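PDB 6EU8: putative heme binding protein, which probably binds heme, as a member of the HmuY-like family of bacterial lipoproteins. Local coordinates for residues R75-A87 and K135-N147. Numbering follows the deposited sequence.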
loop_
_atom_site.group_PDB
_atom_site.type_symbol
_atom_site.label_atom_id
_atom_site.label_comp_id
_atom_site.label_asym_id
_atom_site.label_seq_id
_atom_site.Cartn_x
_atom_site.Cartn_y
_atom_site.Cartn_z
ATOM N N ARG A 75 5.871 3.527 -0.830
ATOM C CA ARG A 75 6.789 2.702 -1.617
ATOM C C ARG A 75 6.048 1.451 -2.134
ATOM O O ARG A 75 5.060 1.654 -2.835
ATOM C CB ARG A 75 8.046 2.382 -0.811
ATOM C CG ARG A 75 8.883 3.596 -0.393
ATOM C CD ARG A 75 9.707 4.266 -1.521
ATOM N NE ARG A 75 10.514 3.299 -2.262
ATOM C CZ ARG A 75 11.313 3.597 -3.304
ATOM N NH1 ARG A 75 11.400 4.830 -3.752
ATOM N NH2 ARG A 75 11.980 2.631 -3.917
ATOM N N PHE A 76 6.485 0.221 -1.835
ATOM C CA PHE A 76 5.743 -0.984 -2.284
ATOM C C PHE A 76 4.898 -1.598 -1.167
ATOM O O PHE A 76 4.309 -2.688 -1.342
ATOM C CB PHE A 76 6.679 -2.020 -2.931
ATOM C CG PHE A 76 7.380 -1.555 -4.201
ATOM C CD1 PHE A 76 6.851 -0.572 -5.045
ATOM C CD2 PHE A 76 8.607 -2.128 -4.537
ATOM C CE1 PHE A 76 7.505 -0.191 -6.206
ATOM C CE2 PHE A 76 9.272 -1.726 -5.712
ATOM C CZ PHE A 76 8.726 -0.782 -6.519
ATOM N N ASP A 77 4.853 -0.913 -0.023
ATOM C CA ASP A 77 3.972 -1.319 1.106
ATOM C C ASP A 77 2.526 -0.889 0.824
ATOM O O ASP A 77 2.266 0.256 0.438
ATOM C CB ASP A 77 4.414 -0.632 2.388
ATOM C CG ASP A 77 5.861 -0.870 2.721
ATOM O OD1 ASP A 77 6.234 -2.037 2.943
ATOM O OD2 ASP A 77 6.641 0.110 2.805
ATOM N N ILE A 78 1.588 -1.813 1.041
ATOM C CA ILE A 78 0.149 -1.578 0.784
ATOM C C ILE A 78 -0.603 -1.896 2.065
ATOM O O ILE A 78 -0.389 -2.985 2.663
ATOM C CB ILE A 78 -0.445 -2.497 -0.311
ATOM C CG1 ILE A 78 0.490 -2.633 -1.502
ATOM C CG2 ILE A 78 -1.822 -1.989 -0.742
ATOM C CD1 ILE A 78 0.673 -1.387 -2.265
ATOM N N ARG A 79 -1.433 -0.953 2.527
ATOM C CA ARG A 79 -2.349 -1.222 3.648
ATOM C C ARG A 79 -3.788 -0.936 3.227
ATOM O O ARG A 79 -4.051 -0.379 2.168
ATOM C CB ARG A 79 -1.998 -0.410 4.892
ATOM C CG ARG A 79 -2.248 1.080 4.751
ATOM C CD ARG A 79 -2.200 1.819 6.067
ATOM N NE ARG A 79 -3.369 1.504 6.892
ATOM C CZ ARG A 79 -3.826 2.267 7.879
ATOM N NH1 ARG A 79 -3.234 3.413 8.208
ATOM N NH2 ARG A 79 -4.935 1.858 8.536
ATOM N N THR A 80 -4.709 -1.310 4.123
ATOM C CA THR A 80 -6.137 -1.046 3.953
ATOM C C THR A 80 -6.647 -0.146 5.080
ATOM O O THR A 80 -5.945 0.093 6.065
ATOM C CB THR A 80 -6.940 -2.374 3.952
ATOM O OG1 THR A 80 -6.945 -2.965 5.263
ATOM C CG2 THR A 80 -6.393 -3.348 2.925
ATOM N N ASN A 81 -7.905 0.308 4.940
ATOM C CA ASN A 81 -8.564 1.114 6.003
ATOM C C ASN A 81 -9.421 0.180 6.855
ATOM O O ASN A 81 -10.658 0.128 6.686
ATOM C CB ASN A 81 -9.386 2.251 5.383
ATOM C CG ASN A 81 -9.892 3.238 6.415
ATOM O OD1 ASN A 81 -9.569 3.129 7.597
ATOM N ND2 ASN A 81 -10.655 4.225 5.971
ATOM N N GLU A 82 -8.777 -0.553 7.765
ATOM C CA GLU A 82 -9.408 -1.631 8.550
ATOM C C GLU A 82 -10.144 -2.661 7.670
ATOM O O GLU A 82 -11.285 -3.089 7.968
ATOM C CB GLU A 82 -10.348 -1.031 9.633
ATOM C CG GLU A 82 -9.656 -0.177 10.679
ATOM C CD GLU A 82 -10.653 0.530 11.592
ATOM O OE1 GLU A 82 -11.563 -0.147 12.097
ATOM O OE2 GLU A 82 -10.567 1.757 11.768
ATOM N N GLY A 83 -9.493 -3.064 6.583
ATOM C CA GLY A 83 -9.976 -4.092 5.671
ATOM C C GLY A 83 -9.284 -5.420 5.779
ATOM O O GLY A 83 -8.546 -5.681 6.727
ATOM N N GLU A 84 -9.558 -6.303 4.826
ATOM C CA GLU A 84 -8.934 -7.631 4.806
ATOM C C GLU A 84 -8.819 -8.139 3.379
ATOM O O GLU A 84 -9.633 -7.758 2.513
ATOM C CB GLU A 84 -9.675 -8.602 5.747
ATOM C CG GLU A 84 -11.164 -8.782 5.441
ATOM C CD GLU A 84 -11.917 -9.632 6.472
ATOM O OE1 GLU A 84 -11.332 -10.074 7.481
ATOM O OE2 GLU A 84 -13.110 -9.874 6.244
ATOM N N ALA A 85 -7.789 -8.965 3.121
ATOM C CA ALA A 85 -7.454 -9.381 1.748
ATOM C C ALA A 85 -7.089 -10.858 1.598
ATOM O O ALA A 85 -6.632 -11.488 2.544
ATOM C CB ALA A 85 -6.273 -8.526 1.252
ATOM N N ILE A 86 -7.320 -11.373 0.381
ATOM C CA ILE A 86 -6.783 -12.649 -0.134
ATOM C C ILE A 86 -6.143 -12.475 -1.493
ATOM O O ILE A 86 -6.470 -11.558 -2.240
ATOM C CB ILE A 86 -7.855 -13.784 -0.311
ATOM C CG1 ILE A 86 -8.946 -13.383 -1.319
ATOM C CG2 ILE A 86 -8.448 -14.148 1.016
ATOM C CD1 ILE A 86 -9.926 -14.503 -1.637
ATOM N N ALA A 87 -5.185 -13.367 -1.791
ATOM C CA ALA A 87 -4.674 -13.554 -3.138
ATOM C C ALA A 87 -5.359 -14.774 -3.734
ATOM O O ALA A 87 -5.171 -15.889 -3.239
ATOM C CB ALA A 87 -3.163 -13.754 -3.150
ATOM N N LYS A 135 1.177 0.272 9.843
ATOM C CA LYS A 135 0.251 -0.804 9.465
ATOM C C LYS A 135 0.469 -1.166 7.998
ATOM O O LYS A 135 0.511 -0.276 7.145
ATOM C CB LYS A 135 -1.222 -0.377 9.677
ATOM C CG LYS A 135 -1.581 -0.135 11.129
ATOM C CD LYS A 135 -3.011 0.380 11.310
ATOM C CE LYS A 135 -3.344 0.580 12.782
ATOM N NZ LYS A 135 -4.031 1.879 13.025
ATOM N N VAL A 136 0.595 -2.472 7.718
ATOM C CA VAL A 136 0.795 -3.013 6.381
ATOM C C VAL A 136 -0.031 -4.298 6.249
ATOM O O VAL A 136 -0.166 -5.046 7.222
ATOM C CB VAL A 136 2.297 -3.304 6.066
ATOM C CG1 VAL A 136 3.112 -2.012 6.166
ATOM C CG2 VAL A 136 2.893 -4.368 6.989
ATOM N N ASN A 137 -0.526 -4.595 5.065
ATOM C CA ASN A 137 -1.274 -5.838 4.854
ATOM C C ASN A 137 -0.333 -6.939 4.369
ATOM O O ASN A 137 0.350 -6.749 3.341
ATOM C CB ASN A 137 -2.402 -5.638 3.854
ATOM C CG ASN A 137 -3.338 -6.833 3.839
ATOM O OD1 ASN A 137 -3.110 -7.808 3.149
ATOM N ND2 ASN A 137 -4.348 -6.775 4.689
ATOM N N PRO A 138 -0.263 -8.086 5.090
ATOM C CA PRO A 138 0.718 -9.126 4.748
ATOM C C PRO A 138 0.373 -9.933 3.482
ATOM O O PRO A 138 1.264 -10.572 2.920
ATOM C CB PRO A 138 0.703 -10.024 5.991
ATOM C CG PRO A 138 -0.659 -9.865 6.534
ATOM C CD PRO A 138 -1.040 -8.448 6.286
ATOM N N VAL A 139 -0.901 -9.933 3.057
ATOM C CA VAL A 139 -1.310 -10.533 1.790
ATOM C C VAL A 139 -0.970 -9.580 0.618
ATOM O O VAL A 139 -0.294 -9.976 -0.337
ATOM C CB VAL A 139 -2.820 -10.952 1.790
ATOM C CG1 VAL A 139 -3.312 -11.308 0.382
ATOM C CG2 VAL A 139 -3.033 -12.117 2.768
ATOM N N LEU A 140 -1.380 -8.320 0.710
ATOM C CA LEU A 140 -1.117 -7.390 -0.385
ATOM C C LEU A 140 0.377 -7.170 -0.609
ATOM O O LEU A 140 0.757 -6.881 -1.718
ATOM C CB LEU A 140 -1.871 -6.078 -0.193
ATOM C CG LEU A 140 -3.405 -6.227 -0.222
ATOM C CD1 LEU A 140 -4.091 -4.943 0.241
ATOM C CD2 LEU A 140 -3.884 -6.660 -1.590
ATOM N N LYS A 141 1.199 -7.368 0.414
ATOM C CA LYS A 141 2.683 -7.217 0.275
ATOM C C LYS A 141 3.233 -8.143 -0.795
ATOM O O LYS A 141 4.227 -7.816 -1.474
ATOM C CB LYS A 141 3.355 -7.524 1.611
ATOM C CG LYS A 141 4.857 -7.224 1.707
ATOM C CD LYS A 141 5.440 -7.793 3.006
ATOM C CE LYS A 141 6.953 -7.912 2.970
ATOM N NZ LYS A 141 7.600 -6.651 3.384
ATOM N N THR A 142 2.580 -9.282 -0.985
ATOM C CA THR A 142 3.013 -10.250 -1.996
ATOM C C THR A 142 2.797 -9.850 -3.458
ATOM O O THR A 142 3.159 -10.627 -4.363
ATOM C CB THR A 142 2.413 -11.645 -1.749
ATOM O OG1 THR A 142 1.020 -11.685 -2.101
ATOM C CG2 THR A 142 2.634 -12.084 -0.306
ATOM N N TRP A 143 2.226 -8.674 -3.741
ATOM C CA TRP A 143 2.124 -8.168 -5.122
ATOM C C TRP A 143 3.508 -8.071 -5.794
ATOM O O TRP A 143 3.595 -8.161 -7.003
ATOM C CB TRP A 143 1.372 -6.832 -5.202
ATOM C CG TRP A 143 2.139 -5.557 -4.846
ATOM C CD1 TRP A 143 2.417 -5.054 -3.611
ATOM C CD2 TRP A 143 2.654 -4.611 -5.789
ATOM N NE1 TRP A 143 3.119 -3.871 -3.722
ATOM C CE2 TRP A 143 3.236 -3.556 -5.053
ATOM C CE3 TRP A 143 2.663 -4.553 -7.186
ATOM C CZ2 TRP A 143 3.846 -2.456 -5.672
ATOM C CZ3 TRP A 143 3.251 -3.444 -7.808
ATOM C CH2 TRP A 143 3.828 -2.407 -7.048
ATOM N N ILE A 144 4.557 -7.888 -4.983
ATOM C CA ILE A 144 5.960 -7.972 -5.453
ATOM C C ILE A 144 6.488 -9.372 -5.111
ATOM O O ILE A 144 6.524 -9.764 -3.952
ATOM C CB ILE A 144 6.825 -6.902 -4.739
ATOM C CG1 ILE A 144 6.361 -5.479 -5.063
ATOM C CG2 ILE A 144 8.328 -7.115 -5.003
ATOM C CD1 ILE A 144 6.433 -5.088 -6.521
ATOM N N VAL A 145 6.901 -10.129 -6.137
ATOM C CA VAL A 145 7.572 -11.395 -5.921
ATOM C C VAL A 145 9.043 -11.140 -5.484
ATOM O O VAL A 145 9.515 -11.763 -4.530
ATOM C CB VAL A 145 7.569 -12.266 -7.190
ATOM C CG1 VAL A 145 8.332 -13.595 -6.966
ATOM C CG2 VAL A 145 6.131 -12.542 -7.657
ATOM N N GLU A 146 9.736 -10.285 -6.236
ATOM C CA GLU A 146 11.146 -9.918 -5.952
ATOM C C GLU A 146 11.357 -8.451 -6.254
ATOM O O GLU A 146 10.871 -7.950 -7.273
ATOM C CB GLU A 146 12.108 -10.628 -6.921
ATOM C CG GLU A 146 12.388 -12.091 -6.768
ATOM C CD GLU A 146 13.589 -12.453 -7.649
ATOM O OE1 GLU A 146 14.707 -11.996 -7.323
ATOM O OE2 GLU A 146 13.402 -13.111 -8.695
ATOM N N ASN A 147 12.189 -7.786 -5.441
ATOM C CA ASN A 147 12.633 -6.410 -5.712
ATOM C C ASN A 147 14.169 -6.265 -5.517
ATOM O O ASN A 147 14.608 -5.673 -4.528
ATOM C CB ASN A 147 11.898 -5.429 -4.814
ATOM C CG ASN A 147 12.223 -3.991 -5.127
ATOM O OD1 ASN A 147 12.568 -3.652 -6.255
ATOM N ND2 ASN A 147 12.109 -3.145 -4.144
HETATM O O HOH W 1 12.782 -0.277 -3.833
HETATM O O HOH W 2 5.619 -5.240 -1.227
HETATM O O HOH W 3 2.334 -4.479 2.111
#
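Arg79 and Val136 bring their backbones closest, CA to CA 4.5 Å, and Asn137 N donates to Ile78 O at 2.9 Å, nearly straight (168°) and in the carbonyl plane; water 3 bridges Ile78 N and Asn137 O. Trp143 NE1 reaches Phe76 O at 2.9 Å, near the ring plane, fixing the indole's rotation; water 2 links the same carbonyl to Lys141 O. The indole's six-membered ring turns its edge toward the Phe76 face (offset edge-to-face, planes 86° apart), while Asn147 ND2 lies at the phenyl edge, 3.5 Å from Phe76 CE2, and Asn147 OD1 is hydrogen-bonded to Lys184. Ile78 CG1 packs obliquely against the indole, and Ile78 CG2 meets Leu140 CD1 at 3.9 Å. With CG anti to the backbone N (chi1 -169°), Asn137 carries OD1 to Leu140 N, 3.0 Å away, an Asx motif leading into the 3-10 turn 140-143; Asn137 ND2 is hydrogen-bonded to Asp107 OD1 and to the backbone O of Lys105. Lys135 CD sits over one face of the Arg79 guanidinium, toward its rim, 3.7 Å from Arg79 NH2; Glu62 salt-bridges Arg79. Leu140 CG meets Ala85 CB at 4.0 Å, and the Val139 methyls lie along the backbone of Ala85 to Ala87. The turn thus packs against strands 77-80 and 84-87, of different sheets, with Phe160 of strand 160-163 against Leu140 and Val187 of strand 184-194 against Trp143.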